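Local coordinates for protein superoxide dismutase 1 (Perkinsus marinus, PDB 2CW2) that probably converts superoxide radicals to hydrogen peroxide and oxygen, as an iron-dependent member of the iron/manganese superoxide dismutase family, at residues Asn111-Gly116 with Leu211-Phe216; Gly122-Leu127 with Asp215-Asn220; Trp156-Asp161 with Glu178-Leu183. All blocks are in the same frame, centred on the assembly; numbering follows the deposited sequence.

Interaction 1 (Asn111-Gly116 with Leu211-Phe216); sequences NLAPNG and LVNWDF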
loop_
_atom_site.group_PDB
_atom_site.type_symbol
_atom_site.label_atom_id
_atom_site.label_comp_id
_atom_site.label_asym_id
_atom_site.label_seq_id
_atom_site.Cartn_x
_atom_site.Cartn_y
_atom_site.Cartn_z
ATOM N N ASN A 111 -17.134 11.633 -2.641
ATOM C CA ASN A 111 -16.548 12.204 -3.855
ATOM C C ASN A 111 -16.915 11.429 -5.106
ATOM O O ASN A 111 -16.544 11.839 -6.209
ATOM C CB ASN A 111 -15.006 12.244 -3.705
ATOM C CG ASN A 111 -14.329 13.051 -4.772
ATOM O OD1 ASN A 111 -13.186 13.429 -4.629
ATOM N ND2 ASN A 111 -15.057 13.345 -5.861
ATOM N N LEU A 112 -17.601 10.296 -4.942
ATOM C CA LEU A 112 -18.114 9.494 -6.049
ATOM C C LEU A 112 -19.644 9.567 -6.080
ATOM O O LEU A 112 -20.270 9.868 -5.065
ATOM C CB LEU A 112 -17.690 8.023 -5.918
ATOM C CG LEU A 112 -16.265 7.755 -5.449
ATOM C CD1 LEU A 112 -16.021 6.264 -5.173
ATOM C CD2 LEU A 112 -15.306 8.318 -6.488
ATOM N N ALA A 113 -20.243 9.292 -7.228
ATOM C CA ALA A 113 -21.708 9.341 -7.327
ATOM C C ALA A 113 -22.193 8.577 -8.565
ATOM O O ALA A 113 -21.541 8.586 -9.601
ATOM C CB ALA A 113 -22.193 10.791 -7.372
ATOM N N PRO A 114 -23.335 7.910 -8.444
ATOM C CA PRO A 114 -23.914 7.171 -9.578
ATOM C C PRO A 114 -24.259 8.062 -10.763
ATOM O O PRO A 114 -24.213 7.579 -11.898
ATOM C CB PRO A 114 -25.194 6.549 -9.001
ATOM C CG PRO A 114 -25.402 7.160 -7.655
ATOM C CD PRO A 114 -24.144 7.813 -7.220
ATOM N N ASN A 115 -24.614 9.320 -10.534
ATOM C CA ASN A 115 -24.914 10.184 -11.679
ATOM C C ASN A 115 -23.790 11.198 -11.844
ATOM O O ASN A 115 -24.001 12.312 -12.346
ATOM C CB ASN A 115 -26.263 10.890 -11.507
ATOM C CG ASN A 115 -26.747 11.571 -12.797
ATOM O OD1 ASN A 115 -26.580 11.045 -13.881
ATOM N ND2 ASN A 115 -27.329 12.761 -12.664
ATOM N N GLY A 116 -22.592 10.823 -11.405
ATOM C CA GLY A 116 -21.464 11.743 -11.466
ATOM C C GLY A 116 -20.696 11.599 -12.777
ATOM O O GLY A 116 -21.240 11.149 -13.784
ATOM N N LEU A 211 -16.937 8.675 -12.294
ATOM C CA LEU A 211 -17.623 8.606 -10.998
ATOM C C LEU A 211 -17.639 9.894 -10.179
ATOM O O LEU A 211 -18.377 9.990 -9.203
ATOM C CB LEU A 211 -17.006 7.507 -10.140
ATOM C CG LEU A 211 -17.018 6.063 -10.644
ATOM C CD1 LEU A 211 -16.303 5.186 -9.641
ATOM C CD2 LEU A 211 -18.441 5.592 -10.846
ATOM N N VAL A 212 -16.831 10.876 -10.565
ATOM C CA VAL A 212 -16.622 12.069 -9.733
ATOM C C VAL A 212 -17.926 12.822 -9.432
ATOM O O VAL A 212 -18.696 13.160 -10.357
ATOM C CB VAL A 212 -15.608 13.016 -10.383
ATOM C CG1 VAL A 212 -15.553 14.362 -9.631
ATOM C CG2 VAL A 212 -14.210 12.354 -10.443
ATOM N N ASN A 213 -18.159 13.090 -8.143
ATOM C CA ASN A 213 -19.382 13.743 -7.683
ATOM C C ASN A 213 -19.135 15.240 -7.685
ATOM O O ASN A 213 -18.660 15.804 -6.685
ATOM C CB ASN A 213 -19.722 13.245 -6.275
ATOM C CG ASN A 213 -21.027 13.800 -5.734
ATOM O OD1 ASN A 213 -21.482 13.407 -4.642
ATOM N ND2 ASN A 213 -21.633 14.703 -6.466
ATOM N N TRP A 214 -19.408 15.890 -8.810
ATOM C CA TRP A 214 -19.046 17.294 -8.931
ATOM C C TRP A 214 -19.905 18.181 -8.017
ATOM O O TRP A 214 -19.515 19.296 -7.683
ATOM C CB TRP A 214 -19.137 17.784 -10.381
ATOM C CG TRP A 214 -18.112 17.182 -11.323
ATOM C CD1 TRP A 214 -18.361 16.407 -12.421
ATOM C CD2 TRP A 214 -16.694 17.366 -11.275
ATOM N NE1 TRP A 214 -17.179 16.073 -13.045
ATOM C CE2 TRP A 214 -16.140 16.658 -12.366
ATOM C CE3 TRP A 214 -15.830 18.071 -10.421
ATOM C CZ2 TRP A 214 -14.763 16.621 -12.615
ATOM C CZ3 TRP A 214 -14.473 18.032 -10.661
ATOM C CH2 TRP A 214 -13.948 17.323 -11.757
ATOM N N ASP A 215 -21.066 17.679 -7.605
ATOM C CA ASP A 215 -21.893 18.427 -6.669
ATOM C C ASP A 215 -21.222 18.528 -5.299
ATOM O O ASP A 215 -21.234 19.590 -4.687
ATOM C CB ASP A 215 -23.270 17.783 -6.565
ATOM C CG ASP A 215 -24.085 18.000 -7.808
ATOM O OD1 ASP A 215 -25.245 17.558 -7.828
ATOM O OD2 ASP A 215 -23.650 18.624 -8.800
ATOM N N PHE A 216 -20.601 17.433 -4.849
ATOM C CA PHE A 216 -19.841 17.412 -3.601
ATOM C C PHE A 216 -18.620 18.311 -3.709
ATOM O O PHE A 216 -18.344 19.119 -2.800
ATOM C CB PHE A 216 -19.419 15.969 -3.258
ATOM C CG PHE A 216 -18.525 15.846 -2.032
ATOM C CD1 PHE A 216 -19.012 16.134 -0.754
ATOM C CD2 PHE A 216 -17.214 15.417 -2.163
ATOM C CE1 PHE A 216 -18.179 15.981 0.378
ATOM C CE2 PHE A 216 -16.393 15.274 -1.041
ATOM C CZ PHE A 216 -16.883 15.547 0.221
#
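Asn111 and Val212 extend alongside each other in one direction, and the amide ND2 of Asn111 lies 3.9 Å from CG1 of Val212. With CG of Asn111 anti to the backbone N (chi1 -169°), OD1 is held by the backbone N of Asn185, whereas ND2 is buried without a hydrogen-bond partner. On the Phe216 side, the ring's CD2 comes within 3.7 Å of Asn111 CA, obliquely. Leu112 and Leu211 pack at a slant, CD2 of Leu112 on CB of Leu211 at 4.1 Å, and Ala113 CB sits 3.7 Å from Asn213 CB. Val212 CG1 also lies over the centre of the Trp214 ring. Two backbone bonds tie the segments in a single bridge centred on Leu112 and Val212: Asn213 N gives to Asn111 O (2.8 Å, 160°) from well above the carbonyl plane, and Ala113 N gives to Leu211 O (2.8 Å) nearly in line with the carbonyl but with a bent N-H (136°). Asn213 is the N-cap of helix 214-223, and its own N-H is the donor to Asn111 O. That bond joins the N-cap residue to the loop after helix 93-110, which is consistent with holding the start of the last helix against this loop.

Interaction 2 (Gly122-Leu127 with Asp215-Asn220); sequences GKIAEL and DFVNDN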
loop_
_atom_site.group_PDB
_atom_site.type_symbol
_atom_site.label_atom_id
_atom_site.label_comp_id
_atom_site.label_asym_id
_atom_site.label_seq_id
_atom_site.Cartn_x
_atom_site.Cartn_y
_atom_site.Cartn_z
ATOM N N GLY A 122 -20.262 24.616 -12.947
ATOM C CA GLY A 122 -20.280 25.490 -11.785
ATOM C C GLY A 122 -18.910 26.017 -11.378
ATOM O O GLY A 122 -17.997 26.119 -12.189
ATOM N N LYS A 123 -18.746 26.346 -10.103
ATOM C CA LYS A 123 -17.524 27.009 -9.679
ATOM C C LYS A 123 -16.219 26.202 -9.853
ATOM O O LYS A 123 -15.201 26.783 -10.224
ATOM C CB LYS A 123 -17.627 27.531 -8.238
ATOM C CG LYS A 123 -16.568 28.587 -7.945
ATOM C CD LYS A 123 -16.945 29.927 -8.599
ATOM C CE LYS A 123 -18.319 30.444 -8.094
ATOM N NZ LYS A 123 -19.383 30.697 -9.153
ATOM N N ILE A 124 -16.213 24.897 -9.592
ATOM C CA ILE A 124 -14.922 24.183 -9.775
ATOM C C ILE A 124 -14.516 24.211 -11.224
ATOM O O ILE A 124 -13.331 24.210 -11.525
ATOM C CB ILE A 124 -14.866 22.670 -9.379
ATOM C CG1 ILE A 124 -16.214 22.124 -9.009
ATOM C CG2 ILE A 124 -13.582 22.301 -8.531
ATOM C CD1 ILE A 124 -16.909 21.662 -10.229
ATOM N N ALA A 125 -15.487 24.158 -12.135
ATOM C CA ALA A 125 -15.138 24.156 -13.551
ATOM C C ALA A 125 -14.377 25.434 -13.879
ATOM O O ALA A 125 -13.351 25.427 -14.581
ATOM C CB ALA A 125 -16.404 24.010 -14.413
ATOM N N GLU A 126 -14.876 26.544 -13.343
ATOM C CA GLU A 126 -14.255 27.848 -13.528
ATOM C C GLU A 126 -12.835 27.868 -12.948
ATOM O O GLU A 126 -11.907 28.354 -13.587
ATOM C CB GLU A 126 -15.135 28.925 -12.865
ATOM C CG GLU A 126 -14.620 30.351 -12.954
ATOM C CD GLU A 126 -15.561 31.324 -12.249
ATOM O OE1 GLU A 126 -15.093 32.052 -11.342
ATOM O OE2 GLU A 126 -16.778 31.328 -12.587
ATOM N N LEU A 127 -12.673 27.331 -11.745
ATOM C CA LEU A 127 -11.379 27.373 -11.046
ATOM C C LEU A 127 -10.390 26.435 -11.706
ATOM O O LEU A 127 -9.185 26.729 -11.785
ATOM C CB LEU A 127 -11.555 27.021 -9.564
ATOM C CG LEU A 127 -12.357 28.069 -8.767
ATOM C CD1 LEU A 127 -12.716 27.557 -7.380
ATOM C CD2 LEU A 127 -11.613 29.395 -8.662
ATOM N N ASP A 215 -21.066 17.679 -7.605
ATOM C CA ASP A 215 -21.893 18.427 -6.669
ATOM C C ASP A 215 -21.222 18.528 -5.299
ATOM O O ASP A 215 -21.234 19.590 -4.687
ATOM C CB ASP A 215 -23.270 17.783 -6.565
ATOM C CG ASP A 215 -24.085 18.000 -7.808
ATOM O OD1 ASP A 215 -25.245 17.558 -7.828
ATOM O OD2 ASP A 215 -23.650 18.624 -8.800
ATOM N N PHE A 216 -20.601 17.433 -4.849
ATOM C CA PHE A 216 -19.841 17.412 -3.601
ATOM C C PHE A 216 -18.620 18.311 -3.709
ATOM O O PHE A 216 -18.344 19.119 -2.800
ATOM C CB PHE A 216 -19.419 15.969 -3.258
ATOM C CG PHE A 216 -18.525 15.846 -2.032
ATOM C CD1 PHE A 216 -19.012 16.134 -0.754
ATOM C CD2 PHE A 216 -17.214 15.417 -2.163
ATOM C CE1 PHE A 216 -18.179 15.981 0.378
ATOM C CE2 PHE A 216 -16.393 15.274 -1.041
ATOM C CZ PHE A 216 -16.883 15.547 0.221
ATOM N N VAL A 217 -17.899 18.186 -4.827
ATOM C CA VAL A 217 -16.740 19.037 -5.069
ATOM C C VAL A 217 -17.150 20.504 -5.004
ATOM O O VAL A 217 -16.494 21.298 -4.319
ATOM C CB VAL A 217 -16.027 18.700 -6.382
ATOM C CG1 VAL A 217 -14.815 19.642 -6.633
ATOM C CG2 VAL A 217 -15.540 17.225 -6.359
ATOM N N ASN A 218 -18.237 20.857 -5.699
ATOM C CA ASN A 218 -18.717 22.236 -5.695
ATOM C C ASN A 218 -19.178 22.730 -4.316
ATOM O O ASN A 218 -18.971 23.896 -3.967
ATOM C CB ASN A 218 -19.808 22.432 -6.754
ATOM C CG ASN A 218 -19.243 22.862 -8.102
ATOM O OD1 ASN A 218 -18.283 23.652 -8.175
ATOM N ND2 ASN A 218 -19.828 22.340 -9.177
ATOM N N ASP A 219 -19.763 21.841 -3.517
ATOM C CA ASP A 219 -20.081 22.168 -2.135
ATOM C C ASP A 219 -18.792 22.491 -1.353
ATOM O O ASP A 219 -18.769 23.397 -0.523
ATOM C CB ASP A 219 -20.797 21.002 -1.441
ATOM C CG ASP A 219 -22.224 20.776 -1.940
ATOM O OD1 ASP A 219 -22.830 21.693 -2.555
ATOM O OD2 ASP A 219 -22.839 19.697 -1.729
ATOM N N ASN A 220 -17.722 21.731 -1.589
ATOM C CA ASN A 220 -16.457 22.002 -0.895
ATOM C C ASN A 220 -15.924 23.373 -1.290
ATOM O O ASN A 220 -15.397 24.120 -0.451
ATOM C CB ASN A 220 -15.402 20.921 -1.196
ATOM C CG ASN A 220 -15.836 19.524 -0.744
ATOM O OD1 ASN A 220 -15.441 18.510 -1.332
ATOM N ND2 ASN A 220 -16.645 19.466 0.299
#
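Helices 122-127 and 215-220 cross steeply, their segment axes 8.5 Å apart at closest and 77° between their N-to-C directions, with Ile124 and Asn218 bringing the CA atoms nearest, at 5.9 Å. The CB of Ile124 is directed toward the other helix, and its side chain meets Val217 at about a right angle. Its CG2 branch reaches CG1 of Val217 at 3.5 Å, but the Ile124 side chain is doubtfully placed, its chi1 of 7° being nearly eclipsed, so the tightness carries little weight. Val217 offers that methyl because CG1 stands anti to its backbone N (chi1 179°), while CG2 is turned beside the N. Beside this apolar pair, the Asn218 amide turns its oxygen to the backbone N of Ile124. Ile124 N donates to Asn218 OD1 at 2.8 Å, although the exact place of that oxygen is less sure. Lys123 N is also near OD1, but its angle is too poor for a bond. Both helices belong to the C-terminal domain of the iron/manganese superoxide dismutase fold, helix 214-223 being the last helix of the chain. The other end of the Asn218 amide is used too: ND2 donates to the backbone O of Thr121, one residue before the segment, and the two backbone partners, Ile124 N and Thr121 O, would together limit rotation of the amide. Around the apolar side, Trp214 and Val221 of helix 214-223 also touch Ile124, and Met184 of strand 181-187 packs on Val217, away from the iron site.

Interaction 3 (Trp156-Asp161 with Glu178-Leu183); sequences WLIADD and ESKTPL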
loop_
_atom_site.group_PDB
_atom_site.type_symbol
_atom_site.label_atom_id
_atom_site.label_comp_id
_atom_site.label_asym_id
_atom_site.label_seq_id
_atom_site.Cartn_x
_atom_site.Cartn_y
_atom_site.Cartn_z
ATOM N N TRP A 156 -4.929 14.367 -3.886
ATOM C CA TRP A 156 -5.914 15.364 -3.485
ATOM C C TRP A 156 -5.895 16.548 -4.447
ATOM O O TRP A 156 -4.825 16.951 -4.916
ATOM C CB TRP A 156 -5.533 15.921 -2.117
ATOM C CG TRP A 156 -5.514 14.948 -1.006
ATOM C CD1 TRP A 156 -4.456 14.159 -0.605
ATOM C CD2 TRP A 156 -6.584 14.666 -0.107
ATOM N NE1 TRP A 156 -4.823 13.395 0.479
ATOM C CE2 TRP A 156 -6.120 13.692 0.809
ATOM C CE3 TRP A 156 -7.904 15.137 0.021
ATOM C CZ2 TRP A 156 -6.919 13.188 1.837
ATOM C CZ3 TRP A 156 -8.699 14.623 1.039
ATOM C CH2 TRP A 156 -8.202 13.650 1.921
ATOM N N LEU A 157 -7.075 17.084 -4.751
ATOM C CA LEU A 157 -7.185 18.438 -5.284
ATOM C C LEU A 157 -7.497 19.263 -4.060
ATOM O O LEU A 157 -8.456 18.959 -3.331
ATOM C CB LEU A 157 -8.346 18.573 -6.286
ATOM C CG LEU A 157 -8.519 20.044 -6.727
ATOM C CD1 LEU A 157 -7.261 20.496 -7.456
ATOM C CD2 LEU A 157 -9.694 20.174 -7.648
ATOM N N ILE A 158 -6.677 20.284 -3.825
ATOM C CA ILE A 158 -6.791 21.156 -2.676
ATOM C C ILE A 158 -7.001 22.612 -3.101
ATOM O O ILE A 158 -6.654 22.985 -4.201
ATOM C CB ILE A 158 -5.468 21.007 -1.883
ATOM C CG1 ILE A 158 -5.744 20.607 -0.468
ATOM C CG2 ILE A 158 -4.494 22.144 -2.100
ATOM C CD1 ILE A 158 -5.963 19.158 -0.402
ATOM N N ALA A 159 -7.614 23.403 -2.230
ATOM C CA ALA A 159 -7.544 24.861 -2.330
ATOM C C ALA A 159 -6.518 25.291 -1.299
ATOM O O ALA A 159 -6.641 24.980 -0.112
ATOM C CB ALA A 159 -8.890 25.489 -2.003
ATOM N N ASP A 160 -5.485 25.981 -1.735
ATOM C CA ASP A 160 -4.455 26.318 -0.789
ATOM C C ASP A 160 -4.777 27.709 -0.244
ATOM O O ASP A 160 -5.450 27.856 0.782
ATOM C CB ASP A 160 -3.080 26.159 -1.428
ATOM C CG ASP A 160 -1.958 26.454 -0.478
ATOM O OD1 ASP A 160 -2.083 27.402 0.322
ATOM O OD2 ASP A 160 -0.917 25.773 -0.460
ATOM N N ASP A 161 -4.382 28.759 -0.911
ATOM C CA ASP A 161 -4.808 30.039 -0.315
ATOM C C ASP A 161 -5.739 30.604 -1.360
ATOM O O ASP A 161 -5.467 31.642 -1.916
ATOM C CB ASP A 161 -3.598 30.955 -0.083
ATOM C CG ASP A 161 -3.614 31.658 1.288
ATOM O OD1 ASP A 161 -4.454 32.564 1.515
ATOM O OD2 ASP A 161 -2.774 31.385 2.187
ATOM N N GLU A 178 -1.679 20.316 7.085
ATOM C CA GLU A 178 -1.130 21.625 6.743
ATOM C C GLU A 178 -2.262 22.668 6.690
ATOM O O GLU A 178 -3.335 22.456 7.260
ATOM C CB GLU A 178 -0.295 21.546 5.455
ATOM C CG GLU A 178 -0.529 20.298 4.601
ATOM C CD GLU A 178 0.118 19.022 5.136
ATOM O OE1 GLU A 178 -0.163 17.955 4.575
ATOM O OE2 GLU A 178 0.909 19.064 6.103
ATOM N N SER A 179 -2.084 23.807 6.049
ATOM C CA SER A 179 -3.199 24.766 6.180
ATOM C C SER A 179 -4.504 24.389 5.429
ATOM O O SER A 179 -5.512 25.078 5.568
ATOM C CB SER A 179 -2.765 26.221 5.866
ATOM O OG SER A 179 -1.815 26.287 4.798
ATOM N N LYS A 180 -4.508 23.261 4.711
ATOM C CA LYS A 180 -5.229 23.221 3.429
ATOM C C LYS A 180 -6.646 22.641 3.385
ATOM O O LYS A 180 -7.048 21.876 4.259
ATOM C CB LYS A 180 -4.334 22.583 2.359
ATOM C CG LYS A 180 -2.880 22.990 2.492
ATOM C CD LYS A 180 -1.984 22.217 1.520
ATOM C CE LYS A 180 -0.496 22.583 1.709
ATOM N NZ LYS A 180 0.382 21.968 0.669
ATOM N N THR A 181 -7.389 23.007 2.342
ATOM C CA THR A 181 -8.777 22.588 2.198
ATOM C C THR A 181 -8.980 21.587 1.061
ATOM O O THR A 181 -8.804 21.939 -0.094
ATOM C CB THR A 181 -9.652 23.805 1.927
ATOM O OG1 THR A 181 -9.499 24.750 2.988
ATOM C CG2 THR A 181 -11.123 23.405 2.003
ATOM N N PRO A 182 -9.359 20.358 1.401
ATOM C CA PRO A 182 -9.581 19.290 0.407
ATOM C C PRO A 182 -10.843 19.507 -0.401
ATOM O O PRO A 182 -11.880 19.892 0.144
ATOM C CB PRO A 182 -9.715 18.027 1.251
ATOM C CG PRO A 182 -10.027 18.520 2.647
ATOM C CD PRO A 182 -9.549 19.907 2.789
ATOM N N LEU A 183 -10.747 19.285 -1.707
ATOM C CA LEU A 183 -11.880 19.487 -2.597
ATOM C C LEU A 183 -12.298 18.196 -3.277
ATOM O O LEU A 183 -13.481 17.979 -3.507
ATOM C CB LEU A 183 -11.536 20.528 -3.673
ATOM C CG LEU A 183 -11.173 21.942 -3.204
ATOM C CD1 LEU A 183 -10.838 22.790 -4.420
ATOM C CD2 LEU A 183 -12.332 22.594 -2.412
#
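The Trp156 indole is approached obliquely by the Pro182 ring, whose CB stands 3.6 Å from both CE3 and CZ3 of Trp156. The two side chains run alongside each other in the same direction, the six-membered part of the indole being the part that touches. On the five-membered part, NE1 is hydrogen-bonded to the backbone O of Gly173, which helps hold the ring in place. On the Pro182 side of the sheet, Ile158 runs its CD1 to within 3.7 Å of Pro182 CA, and its CG1 packs 3.7 Å from Lys180 CB. Strands 156-159 and 181-183 are antiparallel neighbours in the three-stranded sheet of the C-terminal domain, where strand 153-159 is central and strand 181-187 ends at the iron ligand Asp187. Ile158 and Pro182 form a non-hydrogen-bonded pair, and Ala159 and Thr181 a hydrogen-bonded one. The latter pair is joined by Ala159 N to Thr181 O at 2.8 Å, in the carbonyl plane, and by a longer return bond from Thr181 N to Ala159 O at 3.2 Å. Leu183 N adds a third bond, to Leu157 O at 2.8 Å. Leu183 CD1 packs against Ala159 CB and, more loosely, Leu157 CG. With CG anti to the carbonyl carbon (chi1 -61°), Leu183 brings this branch to the neighbouring strand. Where the strands part, Lys180 extends past Asp160, NZ and OD2 staying 4.2 Å apart, beyond a salt bridge; Asp160 OD2 also has a long, weak ion pair with Lys165 NZ.

Overall arrangement
Interactions 1 and 2 share helix 214-223, their centres about 11 Å apart, and touch where Trp214 packs on Ile124 and Asn111 on Val217. Interaction 3 lies in the sheet, its centre about 13 Å from that of interaction 2 and about 19 Å from that of interaction 1. Asn220 and Val217 of the helix lie against Leu183 of strand 181-187, so interactions 2 and 3 touch, whereas 1 and 3 do not. Interaction 3 falls between the two segments of each of the others in sequence, and both of those finish on helix 214-223. The final helix thus gathers the loop after helix 93-110, helix 122-132 and the edge strand that carries Asp187 at the iron.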